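Local coordinates for protein putative beta-glucosidase (Bifidobacterium adolescentis, PDB 5WAB) that hydrolyses beta-glucosidic bonds as a family 3 glycoside hydrolase, and may also release terminal arabinopyranosyl units from ginsenosides, at residues A[75-86]-A[124-135]; A[562-570]-A[619-627]. All blocks are in the same frame, centred on the assembly; numbering follows the deposited sequence.

Overall arrangement
Contact 1 (75-86 with 124-135) closes before contact 2 (562-570 with 619-627) opens along the chain. Their centres are 21 Å apart and their nearest atoms about 6 Å apart, without touching. The first joins two helices of the N-terminal, TIM-barrel-related domain, close to the centre of the molecule; the second pairs two strands of the C-terminal fibronectin type III-like region. The four-stranded antiparallel sheet links them: residues of its strands 580-590 and 601-610 meet side chains of both contacts. The pair thus exemplifies how a multidomain hydrolase can seat an all-beta module, through one of its sheets, against the helices of its barrel domain.

Contact 1 of 2, residues A[75-86]-A[124-135]; sequences AGLSSSWNPELI and YWSEDPYLAGHE
Glu-135 OE2 lies against the turn that leads from Leu-77 into Trp-81. It accepts a weak hydrogen bond from Trp-81 N at 3.1 Å, bent to 127°, and lies 2.8 Å from Ser-78 O. The glutamate chain, extended beyond CG, carries its carboxylate across to this backbone. The type I turn itself, Leu-77 to Ser-80, is braced by Ser-80, whose OG donates to Leu-77 O (2.7 Å) almost in line with the carbonyl; Ser-80 N shares that acceptor. Trp-81 then adopts a left-handed helical backbone conformation, and Asn-82 caps the next helix, its OD1 met by Leu-85 N from above the amide plane.

Apolar groups fill the rest of the joint. Leu-131 CD1 sits over one face of the Trp-81 indole, 3.7 Å from the centroid of the six-membered ring, as a CH-pi contact; CG anti to the backbone N (chi1 -177°) sends this leucine out to the ring. Farther along, Ile-86 comes against Trp-125 from the opposite direction, CD1 lying 3.5 Å from CZ3, while Ile-86 CG2 rests against the backbone carbonyl oxygen Glu-135 O at 3.4 Å.

Helices 83-99 and 129-144, joined here, precede the neighbouring parallel strands 102-106 and 149-155. Trp-81 donates through NE1 to Lys-493 O; toward the four-stranded sheet it packs on Thr-583 and Gln-585 of strand 580-590, and Leu-131 touches Phe-605 of strand 601-610.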
loop_
_atom_site.group_PDB
_atom_site.type_symbol
_atom_site.label_atom_id
_atom_site.label_comp_id
_atom_site.label_asym_id
_atom_site.label_seq_id
_atom_site.Cartn_x
_atom_site.Cartn_y
_atom_site.Cartn_z
ATOM N N ALA A 75 -2.830 -4.978 1.246
ATOM C CA ALA A 75 -4.150 -4.752 0.660
ATOM C C ALA A 75 -5.242 -4.773 1.718
ATOM O O ALA A 75 -6.301 -4.161 1.534
ATOM C CB ALA A 75 -4.448 -5.790 -0.418
ATOM N N GLY A 76 -5.016 -5.496 2.810
ATOM C CA GLY A 76 -5.918 -5.482 3.941
ATOM C C GLY A 76 -5.559 -4.395 4.932
ATOM O O GLY A 76 -6.419 -3.601 5.324
ATOM N N LEU A 77 -4.285 -4.340 5.332
ATOM C CA LEU A 77 -3.873 -3.401 6.371
ATOM C C LEU A 77 -4.070 -1.952 5.950
ATOM O O LEU A 77 -4.250 -1.085 6.811
ATOM C CB LEU A 77 -2.408 -3.642 6.754
ATOM C CG LEU A 77 -1.940 -2.986 8.057
ATOM C CD1 LEU A 77 -2.891 -3.344 9.191
ATOM C CD2 LEU A 77 -0.533 -3.424 8.408
ATOM N N SER A 78 -4.081 -1.676 4.648
ATOM C CA SER A 78 -4.351 -0.329 4.169
ATOM C C SER A 78 -5.764 0.137 4.476
ATOM O O SER A 78 -6.040 1.334 4.357
ATOM C CB SER A 78 -4.108 -0.255 2.666
ATOM O OG SER A 78 -4.937 -1.172 1.969
ATOM N N SER A 79 -6.663 -0.768 4.854
ATOM C CA SER A 79 -8.003 -0.369 5.256
ATOM C C SER A 79 -8.030 0.307 6.620
ATOM O O SER A 79 -9.041 0.926 6.964
ATOM C CB SER A 79 -8.924 -1.590 5.260
ATOM O OG SER A 79 -8.856 -2.282 4.022
ATOM N N SER A 80 -6.954 0.198 7.400
ATOM C CA SER A 80 -6.937 0.708 8.768
ATOM C C SER A 80 -6.799 2.224 8.837
ATOM O O SER A 80 -7.310 2.837 9.780
ATOM C CB SER A 80 -5.793 0.061 9.546
ATOM O OG SER A 80 -4.548 0.450 8.993
ATOM N N TRP A 81 -6.095 2.836 7.878
ATOM C CA TRP A 81 -5.787 4.271 7.918
ATOM C C TRP A 81 -5.185 4.656 9.268
ATOM O O TRP A 81 -5.453 5.727 9.811
ATOM C CB TRP A 81 -7.032 5.112 7.611
ATOM C CG TRP A 81 -7.582 4.930 6.212
ATOM C CD1 TRP A 81 -7.879 3.746 5.598
ATOM C CD2 TRP A 81 -7.940 5.962 5.279
ATOM N NE1 TRP A 81 -8.374 3.976 4.337
ATOM C CE2 TRP A 81 -8.426 5.327 4.119
ATOM C CE3 TRP A 81 -7.889 7.359 5.310
ATOM C CZ2 TRP A 81 -8.856 6.040 3.001
ATOM C CZ3 TRP A 81 -8.322 8.065 4.200
ATOM C CH2 TRP A 81 -8.796 7.404 3.061
ATOM N N ASN A 82 -4.356 3.765 9.812
ATOM C CA ASN A 82 -3.878 3.848 11.193
ATOM C C ASN A 82 -2.364 3.716 11.207
ATOM O O ASN A 82 -1.826 2.620 11.418
ATOM C CB ASN A 82 -4.522 2.769 12.068
ATOM C CG ASN A 82 -4.297 3.003 13.554
ATOM O OD1 ASN A 82 -3.400 3.754 13.951
ATOM N ND2 ASN A 82 -5.105 2.350 14.386
ATOM N N PRO A 83 -1.641 4.815 10.976
ATOM C CA PRO A 83 -0.171 4.738 10.988
ATOM C C PRO A 83 0.401 4.233 12.297
ATOM O O PRO A 83 1.415 3.523 12.283
ATOM C CB PRO A 83 0.254 6.184 10.705
ATOM C CG PRO A 83 -0.905 6.762 9.937
ATOM C CD PRO A 83 -2.128 6.133 10.532
ATOM N N GLU A 84 -0.225 4.549 13.429
ATOM C CA GLU A 84 0.309 4.076 14.699
ATOM C C GLU A 84 0.238 2.556 14.785
ATOM O O GLU A 84 1.202 1.907 15.200
ATOM C CB GLU A 84 -0.446 4.722 15.867
ATOM C CG GLU A 84 -0.249 6.235 16.014
ATOM C CD GLU A 84 -1.137 7.040 15.066
ATOM O OE1 GLU A 84 -2.047 6.445 14.455
ATOM O OE2 GLU A 84 -0.927 8.262 14.930
ATOM N N LEU A 85 -0.871 1.965 14.342
ATOM C CA LEU A 85 -0.976 0.509 14.342
ATOM C C LEU A 85 0.002 -0.120 13.355
ATOM O O LEU A 85 0.609 -1.156 13.650
ATOM C CB LEU A 85 -2.410 0.091 14.019
ATOM C CG LEU A 85 -2.677 -1.391 13.752
ATOM C CD1 LEU A 85 -2.404 -2.205 14.987
ATOM C CD2 LEU A 85 -4.113 -1.587 13.285
ATOM N N ILE A 86 0.178 0.500 12.184
ATOM C CA ILE A 86 1.154 0.009 11.216
ATOM C C ILE A 86 2.569 0.133 11.774
ATOM O O ILE A 86 3.403 -0.766 11.602
ATOM C CB ILE A 86 0.993 0.767 9.888
ATOM C CG1 ILE A 86 -0.429 0.580 9.343
ATOM C CG2 ILE A 86 2.073 0.348 8.886
ATOM C CD1 ILE A 86 -0.770 1.486 8.188
ATOM N N TYR A 124 0.714 -4.173 -1.963
ATOM C CA TYR A 124 0.793 -2.714 -1.981
ATOM C C TYR A 124 -0.358 -2.111 -1.181
ATOM O O TYR A 124 -1.240 -2.816 -0.689
ATOM C CB TYR A 124 0.805 -2.186 -3.420
ATOM C CG TYR A 124 1.908 -2.767 -4.280
ATOM C CD1 TYR A 124 3.102 -3.189 -3.716
ATOM C CD2 TYR A 124 1.750 -2.896 -5.655
ATOM C CE1 TYR A 124 4.102 -3.722 -4.490
ATOM C CE2 TYR A 124 2.748 -3.428 -6.440
ATOM C CZ TYR A 124 3.920 -3.836 -5.850
ATOM O OH TYR A 124 4.914 -4.364 -6.623
ATOM N N TRP A 125 -0.363 -0.780 -1.076
ATOM C CA TRP A 125 -1.215 -0.100 -0.105
ATOM C C TRP A 125 -2.435 0.594 -0.714
ATOM O O TRP A 125 -3.551 0.383 -0.237
ATOM C CB TRP A 125 -0.370 0.890 0.703
ATOM C CG TRP A 125 0.612 0.179 1.591
ATOM C CD1 TRP A 125 1.823 -0.327 1.221
ATOM C CD2 TRP A 125 0.474 -0.103 2.991
ATOM N NE1 TRP A 125 2.442 -0.914 2.295
ATOM C CE2 TRP A 125 1.638 -0.789 3.395
ATOM C CE3 TRP A 125 -0.517 0.156 3.940
ATOM C CZ2 TRP A 125 1.836 -1.215 4.707
ATOM C CZ3 TRP A 125 -0.319 -0.273 5.243
ATOM C CH2 TRP A 125 0.846 -0.949 5.615
ATOM N N SER A 126 -2.272 1.425 -1.740
ATOM C CA SER A 126 -3.418 2.203 -2.202
ATOM C C SER A 126 -3.246 2.588 -3.663
ATOM O O SER A 126 -2.179 2.420 -4.256
ATOM C CB SER A 126 -3.626 3.460 -1.345
ATOM O OG SER A 126 -4.663 4.279 -1.857
ATOM N N GLU A 127 -4.335 3.098 -4.237
ATOM C CA GLU A 127 -4.294 3.800 -5.512
ATOM C C GLU A 127 -3.921 5.263 -5.345
ATOM O O GLU A 127 -3.682 5.945 -6.346
ATOM C CB GLU A 127 -5.657 3.720 -6.204
ATOM C CG GLU A 127 -6.728 4.589 -5.540
ATOM C CD GLU A 127 -8.139 4.302 -6.028
ATOM O OE1 GLU A 127 -8.470 3.122 -6.258
ATOM O OE2 GLU A 127 -8.915 5.266 -6.198
ATOM N N ASP A 128 -3.882 5.764 -4.109
ATOM C CA ASP A 128 -3.620 7.166 -3.842
ATOM C C ASP A 128 -2.222 7.337 -3.276
ATOM O O ASP A 128 -1.841 6.594 -2.362
ATOM C CB ASP A 128 -4.647 7.729 -2.861
ATOM C CG ASP A 128 -4.412 9.194 -2.568
ATOM O OD1 ASP A 128 -4.715 10.008 -3.464
ATOM O OD2 ASP A 128 -3.914 9.532 -1.470
ATOM N N PRO A 129 -1.427 8.287 -3.779
ATOM C CA PRO A 129 -0.052 8.415 -3.262
ATOM C C PRO A 129 0.023 8.880 -1.814
ATOM O O PRO A 129 0.865 8.378 -1.059
ATOM C CB PRO A 129 0.590 9.417 -4.231
ATOM C CG PRO A 129 -0.557 10.197 -4.790
ATOM C CD PRO A 129 -1.709 9.240 -4.868
ATOM N N TYR A 130 -0.842 9.807 -1.392
ATOM C CA TYR A 130 -0.774 10.313 -0.021
ATOM C C TYR A 130 -1.070 9.212 0.986
ATOM O O TYR A 130 -0.381 9.081 2.005
ATOM C CB TYR A 130 -1.752 11.469 0.173
ATOM C CG TYR A 130 -1.674 12.125 1.537
ATOM C CD1 TYR A 130 -2.348 11.587 2.626
ATOM C CD2 TYR A 130 -0.963 13.300 1.730
ATOM C CE1 TYR A 130 -2.295 12.181 3.875
ATOM C CE2 TYR A 130 -0.912 13.906 2.981
ATOM C CZ TYR A 130 -1.577 13.340 4.049
ATOM O OH TYR A 130 -1.530 13.928 5.297
ATOM N N LEU A 131 -2.123 8.434 0.737
ATOM C CA LEU A 131 -2.489 7.361 1.652
ATOM C C LEU A 131 -1.387 6.314 1.745
ATOM O O LEU A 131 -1.040 5.859 2.842
ATOM C CB LEU A 131 -3.797 6.721 1.194
ATOM C CG LEU A 131 -4.385 5.618 2.073
ATOM C CD1 LEU A 131 -4.828 6.174 3.422
ATOM C CD2 LEU A 131 -5.538 4.917 1.363
ATOM N N ALA A 132 -0.816 5.925 0.603
ATOM C CA ALA A 132 0.234 4.909 0.614
ATOM C C ALA A 132 1.453 5.380 1.400
ATOM O O ALA A 132 2.035 4.614 2.178
ATOM C CB ALA A 132 0.622 4.543 -0.820
ATOM N N GLY A 133 1.848 6.640 1.217
ATOM C CA GLY A 133 3.025 7.142 1.907
ATOM C C GLY A 133 2.801 7.292 3.399
ATOM O O GLY A 133 3.650 6.907 4.209
ATOM N N HIS A 134 1.655 7.855 3.786
ATOM C CA HIS A 134 1.381 8.083 5.198
ATOM C C HIS A 134 0.949 6.823 5.942
ATOM O O HIS A 134 0.888 6.844 7.177
ATOM C CB HIS A 134 0.331 9.181 5.355
ATOM C CG HIS A 134 0.839 10.546 5.006
ATOM N ND1 HIS A 134 1.269 10.881 3.740
ATOM C CD2 HIS A 134 1.008 11.653 5.765
ATOM C CE1 HIS A 134 1.674 12.138 3.732
ATOM N NE2 HIS A 134 1.522 12.630 4.948
ATOM N N GLU A 135 0.669 5.732 5.231
ATOM C CA GLU A 135 0.433 4.445 5.875
ATOM C C GLU A 135 1.709 3.618 5.960
ATOM O O GLU A 135 2.132 3.220 7.051
ATOM C CB GLU A 135 -0.648 3.669 5.122
ATOM C CG GLU A 135 -2.050 4.152 5.405
ATOM C CD GLU A 135 -3.090 3.260 4.779
ATOM O OE1 GLU A 135 -2.894 2.851 3.615
ATOM O OE2 GLU A 135 -4.091 2.953 5.458
#

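Contact 2 of 2, residues A[562-570]-A[619-627]; sequences GANTAHVTA and TFDLDERAF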
loop_
_atom_site.group_PDB
_atom_site.type_symbol
_atom_site.label_atom_id
_atom_site.label_comp_id
_atom_site.label_asym_id
_atom_site.label_seq_id
_atom_site.Cartn_x
_atom_site.Cartn_y
_atom_site.Cartn_z
ATOM N N GLY A 562 -0.744 31.182 6.218
ATOM C CA GLY A 562 0.418 31.721 5.541
ATOM C C GLY A 562 0.038 32.158 4.147
ATOM O O GLY A 562 -1.139 32.208 3.798
ATOM N N ALA A 563 1.053 32.513 3.359
ATOM C CA ALA A 563 0.800 32.902 1.976
ATOM C C ALA A 563 0.132 31.773 1.198
ATOM O O ALA A 563 -0.724 32.025 0.344
ATOM C CB ALA A 563 2.102 33.326 1.299
ATOM N N ASN A 564 0.513 30.522 1.470
ATOM C CA ASN A 564 -0.014 29.376 0.731
ATOM C C ASN A 564 -0.203 28.166 1.639
ATOM O O ASN A 564 0.035 27.023 1.233
ATOM C CB ASN A 564 0.887 29.011 -0.450
ATOM C CG ASN A 564 1.004 30.128 -1.458
ATOM O OD1 ASN A 564 0.060 30.411 -2.192
ATOM N ND2 ASN A 564 2.163 30.775 -1.498
ATOM N N THR A 565 -0.635 28.392 2.879
ATOM C CA THR A 565 -0.916 27.293 3.793
ATOM C C THR A 565 -2.223 27.558 4.524
ATOM O O THR A 565 -2.641 28.705 4.708
ATOM C CB THR A 565 0.198 27.077 4.825
ATOM O OG1 THR A 565 0.397 28.280 5.583
ATOM C CG2 THR A 565 1.497 26.666 4.136
ATOM N N ALA A 566 -2.845 26.472 4.978
ATOM C CA ALA A 566 -4.111 26.550 5.681
ATOM C C ALA A 566 -4.111 25.530 6.811
ATOM O O ALA A 566 -3.246 24.654 6.891
ATOM C CB ALA A 566 -5.290 26.315 4.731
ATOM N N HIS A 567 -5.105 25.649 7.686
ATOM C CA HIS A 567 -5.229 24.773 8.840
ATOM C C HIS A 567 -6.690 24.403 9.024
ATOM O O HIS A 567 -7.569 25.266 8.960
ATOM C CB HIS A 567 -4.681 25.444 10.105
ATOM C CG HIS A 567 -4.765 24.586 11.326
ATOM N ND1 HIS A 567 -5.704 24.792 12.314
ATOM C CD2 HIS A 567 -4.041 23.510 11.712
ATOM C CE1 HIS A 567 -5.549 23.884 13.261
ATOM N NE2 HIS A 567 -4.546 23.093 12.919
ATOM N N VAL A 568 -6.946 23.129 9.296
ATOM C CA VAL A 568 -8.301 22.601 9.377
ATOM C C VAL A 568 -8.601 22.207 10.810
ATOM O O VAL A 568 -7.782 21.568 11.475
ATOM C CB VAL A 568 -8.495 21.393 8.451
ATOM C CG1 VAL A 568 -9.961 21.000 8.430
ATOM C CG2 VAL A 568 -8.023 21.737 7.067
ATOM N N THR A 569 -9.787 22.567 11.277
ATOM C CA THR A 569 -10.220 22.197 12.612
ATOM C C THR A 569 -11.629 21.639 12.508
ATOM O O THR A 569 -12.473 22.241 11.837
ATOM C CB THR A 569 -10.161 23.437 13.498
ATOM O OG1 THR A 569 -8.903 24.081 13.253
ATOM C CG2 THR A 569 -10.284 23.087 15.018
ATOM N N ALA A 570 -11.883 20.494 13.147
ATOM C CA ALA A 570 -13.193 19.857 13.090
ATOM C C ALA A 570 -13.436 19.014 14.337
ATOM O O ALA A 570 -12.496 18.560 14.994
ATOM C CB ALA A 570 -13.320 18.988 11.840
ATOM N N THR A 619 -7.353 18.162 14.223
ATOM C CA THR A 619 -6.830 19.212 13.364
ATOM C C THR A 619 -6.011 18.614 12.229
ATOM O O THR A 619 -5.435 17.530 12.358
ATOM C CB THR A 619 -5.963 20.225 14.139
ATOM O OG1 THR A 619 -4.858 19.546 14.741
ATOM C CG2 THR A 619 -6.779 20.922 15.220
ATOM N N PHE A 620 -5.952 19.349 11.120
ATOM C CA PHE A 620 -5.173 18.962 9.953
ATOM C C PHE A 620 -4.338 20.152 9.507
ATOM O O PHE A 620 -4.864 21.257 9.353
ATOM C CB PHE A 620 -6.078 18.509 8.797
ATOM C CG PHE A 620 -7.030 17.387 9.149
ATOM C CD1 PHE A 620 -6.682 16.063 8.926
ATOM C CD2 PHE A 620 -8.284 17.661 9.674
ATOM C CE1 PHE A 620 -7.561 15.037 9.238
ATOM C CE2 PHE A 620 -9.165 16.640 9.982
ATOM C CZ PHE A 620 -8.803 15.327 9.762
ATOM N N ASP A 621 -3.039 19.928 9.318
ATOM C CA ASP A 621 -2.167 20.908 8.687
ATOM C C ASP A 621 -2.153 20.656 7.184
ATOM O O ASP A 621 -1.994 19.515 6.741
ATOM C CB ASP A 621 -0.749 20.815 9.253
ATOM C CG ASP A 621 -0.599 21.525 10.588
ATOM O OD1 ASP A 621 -1.366 22.475 10.859
ATOM O OD2 ASP A 621 0.295 21.135 11.368
ATOM N N LEU A 622 -2.319 21.719 6.403
ATOM C CA LEU A 622 -2.274 21.650 4.944
ATOM C C LEU A 622 -1.118 22.526 4.480
ATOM O O LEU A 622 -1.262 23.748 4.384
ATOM C CB LEU A 622 -3.598 22.100 4.329
ATOM C CG LEU A 622 -4.819 21.218 4.597
ATOM C CD1 LEU A 622 -6.083 21.796 3.959
ATOM C CD2 LEU A 622 -4.558 19.804 4.091
ATOM N N ASP A 623 0.030 21.912 4.202
ATOM C CA ASP A 623 1.187 22.681 3.772
ATOM C C ASP A 623 1.017 23.103 2.313
ATOM O O ASP A 623 -0.012 22.850 1.678
ATOM C CB ASP A 623 2.472 21.876 3.966
ATOM C CG ASP A 623 2.467 20.551 3.205
ATOM O OD1 ASP A 623 1.617 20.347 2.313
ATOM O OD2 ASP A 623 3.331 19.700 3.503
ATOM N N GLU A 624 2.051 23.747 1.769
ATOM C CA GLU A 624 1.976 24.210 0.388
ATOM C C GLU A 624 1.797 23.051 -0.589
ATOM O O GLU A 624 1.161 23.220 -1.636
ATOM C CB GLU A 624 3.218 25.026 0.044
ATOM C CG GLU A 624 3.350 26.295 0.862
ATOM C CD GLU A 624 4.542 27.134 0.436
ATOM O OE1 GLU A 624 5.328 26.663 -0.416
ATOM O OE2 GLU A 624 4.694 28.263 0.954
ATOM N N ARG A 625 2.366 21.882 -0.282
ATOM C CA ARG A 625 2.212 20.722 -1.151
ATOM C C ARG A 625 0.779 20.194 -1.191
ATOM O O ARG A 625 0.425 19.461 -2.121
ATOM C CB ARG A 625 3.170 19.613 -0.722
ATOM C CG ARG A 625 4.618 19.823 -1.176
ATOM C CD ARG A 625 4.773 19.557 -2.673
ATOM N NE ARG A 625 4.426 18.177 -3.010
ATOM C CZ ARG A 625 5.272 17.154 -2.959
ATOM N NH1 ARG A 625 6.536 17.350 -2.596
ATOM N NH2 ARG A 625 4.852 15.934 -3.274
ATOM N N ALA A 626 -0.061 20.552 -0.217
ATOM C CA ALA A 626 -1.463 20.159 -0.287
ATOM C C ALA A 626 -2.213 20.902 -1.382
ATOM O O ALA A 626 -3.319 20.488 -1.746
ATOM C CB ALA A 626 -2.156 20.394 1.054
ATOM N N PHE A 627 -1.645 21.997 -1.894
ATOM C CA PHE A 627 -2.284 22.824 -2.911
ATOM C C PHE A 627 -1.467 22.929 -4.190
ATOM O O PHE A 627 -1.834 23.704 -5.082
ATOM C CB PHE A 627 -2.543 24.231 -2.363
ATOM C CG PHE A 627 -3.339 24.248 -1.089
ATOM C CD1 PHE A 627 -4.722 24.184 -1.122
ATOM C CD2 PHE A 627 -2.705 24.347 0.138
ATOM C CE1 PHE A 627 -5.455 24.198 0.041
ATOM C CE2 PHE A 627 -3.433 24.364 1.308
ATOM C CZ PHE A 627 -4.812 24.290 1.261
HETATM O O HOH W 1 4.910 30.648 -0.498
#
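Val-568 and Phe-620 form a hydrogen-bonded antiparallel pair, with Val-568 N donating to Phe-620 O at 2.8 Å and Phe-620 N returning to Val-568 O at 2.9 Å. Ala-566 and Leu-622 repeat the pattern two residues away along each strand. Here Ala-566 N donates to Leu-622 O almost straight, at 172°, and Leu-622 N donates back to Ala-566 O.

These four residues share one face of the sheet. Val-568 CG2 meets Leu-622 CD1 at 3.7 Å, while Val-568 CB approaches the edge of the Phe-620 ring. The other face carries His-567, Thr-569, Thr-619 and Asp-621. With its CG anti to the backbone N (chi1 -179°), His-567 lays its imidazole across the partner strand: CD2 comes within 3.0 Å of Asp-621 OD1, which lies in the ring plane, and NE2 within 3.4 Å of Thr-619 CB.

Strand 566-574 is the middle one of a three-stranded antiparallel sheet, which packs on a four-stranded one in the sandwich expected of a fibronectin type III-like domain. Val-568 therefore touches Val-646, and Phe-620 touches Val-584, on that facing sheet.

Where the pairing ends, a water bridges Asn-564 ND2 (2.9 Å) and Glu-624 OE2 (2.8 Å). Asn-564 ND2 is also held by Gly-665 O. The 3-10 turn that follows Asp-623 places Phe-627 beside Ala-566 CB, with its ring edge-to-face with Tyr-644.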